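PDB 3HE0: transcriptional regulator, TetR family from Vibrio parahaemolyticus, which probably binds cis-regulatory DNA through a helix-turn-helix motif and controls transcription, as TetR-family regulators generally do. Local coordinates for residues T90-I95 with A184-S189. Residues are numbered along the deposited sequence; the frame is centred on the assembly and turned at random.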
ATOM      1  N   THR A  90      -5.652 -19.510  -5.075  1.00 24.20           N
ATOM      2  CA  THR A  90      -6.997 -18.976  -5.080  1.00 23.83           C
ATOM      3  C   THR A  90      -7.030 -17.597  -4.414  1.00 24.65           C
ATOM      4  O   THR A  90      -7.523 -16.626  -4.984  1.00 24.59           O
ATOM      5  CB  THR A  90      -8.007 -19.938  -4.374  1.00 23.78           C
ATOM      6  OG1 THR A  90      -7.942 -21.227  -4.986  1.00 23.96           O
ATOM      7  CG2 THR A  90      -9.434 -19.434  -4.480  1.00 20.85           C
HETATM    8  N   MSE A  91      -6.502 -17.523  -3.201  1.00 25.58           N
HETATM    9  CA  MSE A  91      -6.508 -16.290  -2.436  1.00 26.45           C
HETATM   10  C   MSE A  91      -5.683 -15.225  -3.147  1.00 25.66           C
HETATM   11  O   MSE A  91      -6.074 -14.062  -3.180  1.00 25.57           O
HETATM   12  CB  MSE A  91      -5.952 -16.525  -1.030  1.00 26.86           C
HETATM   13  CG  MSE A  91      -6.887 -17.338  -0.165  1.00 30.92           C
HETATM   14 SE   MSE A  91      -6.078 -17.758   1.553  1.00 41.00          SE
HETATM   15  CE  MSE A  91      -7.598 -18.679   2.360  1.00 39.47           C
ATOM     16  N   TRP A  92      -4.555 -15.626  -3.724  1.00 25.06           N
ATOM     17  CA  TRP A  92      -3.677 -14.677  -4.423  1.00 24.54           C
ATOM     18  C   TRP A  92      -4.481 -14.025  -5.540  1.00 24.82           C
ATOM     19  O   TRP A  92      -4.450 -12.821  -5.710  1.00 24.39           O
ATOM     20  CB  TRP A  92      -2.451 -15.410  -4.982  1.00 24.03           C
ATOM     21  CG  TRP A  92      -1.318 -14.547  -5.370  1.00 22.93           C
ATOM     22  CD1 TRP A  92      -0.128 -14.385  -4.698  1.00 23.27           C
ATOM     23  CD2 TRP A  92      -1.229 -13.727  -6.536  1.00 21.24           C
ATOM     24  NE1 TRP A  92       0.684 -13.511  -5.382  1.00 21.39           N
ATOM     25  CE2 TRP A  92       0.026 -13.102  -6.516  1.00 20.40           C
ATOM     26  CE3 TRP A  92      -2.086 -13.479  -7.609  1.00 21.29           C
ATOM     27  CZ2 TRP A  92       0.422 -12.224  -7.503  1.00 20.95           C
ATOM     28  CZ3 TRP A  92      -1.675 -12.614  -8.590  1.00 22.15           C
ATOM     29  CH2 TRP A  92      -0.434 -11.998  -8.530  1.00 19.48           C
ATOM     30  N   LEU A  93      -5.223 -14.833  -6.290  1.00 25.40           N
ATOM     31  CA  LEU A  93      -6.029 -14.340  -7.419  1.00 26.07           C
ATOM     32  C   LEU A  93      -7.255 -13.560  -6.956  1.00 26.20           C
ATOM     33  O   LEU A  93      -7.660 -12.588  -7.592  1.00 26.76           O
ATOM     34  CB  LEU A  93      -6.463 -15.489  -8.334  1.00 25.80           C
ATOM     35  CG  LEU A  93      -5.367 -16.006  -9.269  1.00 26.81           C
ATOM     36  CD1 LEU A  93      -5.856 -17.235 -10.050  1.00 25.63           C
ATOM     37  CD2 LEU A  93      -4.899 -14.919 -10.241  1.00 25.86           C
ATOM     38  N   ASN A  94      -7.854 -13.964  -5.847  1.00 26.56           N
ATOM     39  CA  ASN A  94      -8.899 -13.123  -5.249  1.00 26.79           C
ATOM     40  C   ASN A  94      -8.326 -11.737  -4.907  1.00 26.89           C
ATOM     41  O   ASN A  94      -8.989 -10.707  -5.077  1.00 27.80           O
ATOM     42  CB  ASN A  94      -9.493 -13.764  -3.976  1.00 26.71           C
ATOM     43  CG  ASN A  94     -10.331 -15.010  -4.264  1.00 26.71           C
ATOM     44  OD1 ASN A  94     -10.829 -15.178  -5.357  1.00 23.43           O
ATOM     45  ND2 ASN A  94     -10.484 -15.889  -3.261  1.00 26.67           N
ATOM     46  N   ILE A  95      -7.103 -11.701  -4.393  1.00 26.77           N
ATOM     47  CA  ILE A  95      -6.524 -10.408  -4.032  1.00 26.69           C
ATOM     48  C   ILE A  95      -6.352  -9.591  -5.307  1.00 26.44           C
ATOM     49  O   ILE A  95      -6.667  -8.421  -5.323  1.00 26.14           O
ATOM     50  CB  ILE A  95      -5.184 -10.521  -3.246  1.00 26.55           C
ATOM     51  CG1 ILE A  95      -5.428 -11.057  -1.839  1.00 26.90           C
ATOM     52  CG2 ILE A  95      -4.466  -9.131  -3.147  1.00 26.44           C
ATOM     53  CD1 ILE A  95      -4.136 -11.607  -1.160  1.00 26.65           C
ATOM     54  N   ALA A 184       3.594 -16.574 -13.433  1.00 20.06           N
ATOM     55  CA  ALA A 184       5.002 -16.432 -13.048  1.00 20.20           C
ATOM     56  C   ALA A 184       5.108 -15.603 -11.783  1.00 20.38           C
ATOM     57  O   ALA A 184       5.892 -15.938 -10.892  1.00 19.73           O
ATOM     58  CB  ALA A 184       5.850 -15.825 -14.157  1.00 19.59           C
ATOM     59  N   ALA A 185       4.300 -14.551 -11.683  1.00 20.54           N
ATOM     60  CA  ALA A 185       4.237 -13.771 -10.435  1.00 20.82           C
ATOM     61  C   ALA A 185       3.751 -14.586  -9.228  1.00 20.90           C
ATOM     62  O   ALA A 185       4.320 -14.458  -8.120  1.00 21.76           O
ATOM     63  CB  ALA A 185       3.370 -12.518 -10.602  1.00 20.82           C
ATOM     64  N   ILE A 186       2.716 -15.411  -9.416  1.00 20.79           N
ATOM     65  CA  ILE A 186       2.207 -16.249  -8.326  1.00 20.44           C
ATOM     66  C   ILE A 186       3.310 -17.196  -7.852  1.00 20.81           C
ATOM     67  O   ILE A 186       3.568 -17.334  -6.641  1.00 20.32           O
ATOM     68  CB  ILE A 186       0.982 -17.078  -8.756  1.00 20.96           C
ATOM     69  CG1 ILE A 186      -0.242 -16.176  -9.045  1.00 19.54           C
ATOM     70  CG2 ILE A 186       0.669 -18.111  -7.704  1.00 20.27           C
ATOM     71  CD1 ILE A 186      -1.433 -16.907  -9.847  1.00 15.64           C
ATOM     72  N   GLU A 187       4.007 -17.802  -8.814  1.00 20.38           N
ATOM     73  CA  GLU A 187       5.066 -18.735  -8.488  1.00 20.55           C
ATOM     74  C   GLU A 187       6.223 -18.079  -7.764  1.00 20.94           C
ATOM     75  O   GLU A 187       6.796 -18.687  -6.855  1.00 20.83           O
ATOM     76  CB  GLU A 187       5.594 -19.444  -9.729  1.00 20.81           C
ATOM     77  CG  GLU A 187       4.584 -20.418 -10.318  1.00 23.74           C
ATOM     78  CD  GLU A 187       4.362 -21.667  -9.460  1.00 26.25           C
ATOM     79  OE1 GLU A 187       5.137 -21.912  -8.486  1.00 27.74           O
ATOM     80  OE2 GLU A 187       3.413 -22.417  -9.796  1.00 30.43           O
ATOM     81  N   ALA A 188       6.576 -16.855  -8.170  1.00 20.23           N
ATOM     82  CA  ALA A 188       7.699 -16.156  -7.567  1.00 20.19           C
ATOM     83  C   ALA A 188       7.402 -15.805  -6.102  1.00 20.35           C
ATOM     84  O   ALA A 188       8.282 -15.907  -5.226  1.00 19.84           O
ATOM     85  CB  ALA A 188       8.075 -14.901  -8.367  1.00 19.18           C
ATOM     86  N   SER A 189       6.168 -15.379  -5.847  1.00 20.79           N
ATOM     87  CA  SER A 189       5.741 -15.052  -4.491  1.00 20.41           C
ATOM     88  C   SER A 189       5.702 -16.308  -3.609  1.00 20.14           C
ATOM     89  O   SER A 189       6.054 -16.240  -2.440  1.00 21.46           O
ATOM     90  CB  SER A 189       4.413 -14.272  -4.491  1.00 19.64           C
ATOM     91  OG  SER A 189       3.328 -15.014  -4.997  1.00 21.69           O
TER
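Trp92 reaches from helix 84-97 to Ile186 on helix 179-193, and the pair illustrates how an all-helical TetR-family C-terminal domain can use one large aromatic side chain to bridge widely spaced helices. The two short segments cross at 122°, with axes 11.1 Å apart at closest approach, too far for their backbones to touch. The indole spans this gap because the Trp92 CA-CB bond carries CG opposite the main-chain N (chi1 -164°), and Ile186 lies against one of its faces. The packing is tightest there: Ile186 CG1 makes a CH-pi contact 3.7 Å from the centroid of the Trp92 six-membered ring, almost straight above it. Ala185 comes up obliquely, its CB 4.3 Å from Trp92 CZ2. The looser side is that of the partly exposed Leu93, whose end meets just Ile186 CD1 across the two segments, with Leu93 CD2 4.0 Å from that atom and the two side chains at about a right angle. The buried polar end is Ser189, whose OG is hydrogen-bonded with Tyr88 OH, one turn before Trp92, while Leu158 of the second subunit packs on the same serine. Ser189 OG donates to Ile186 O, a 2.9 Å bond that approaches the carbonyl tilted 31° from its plane.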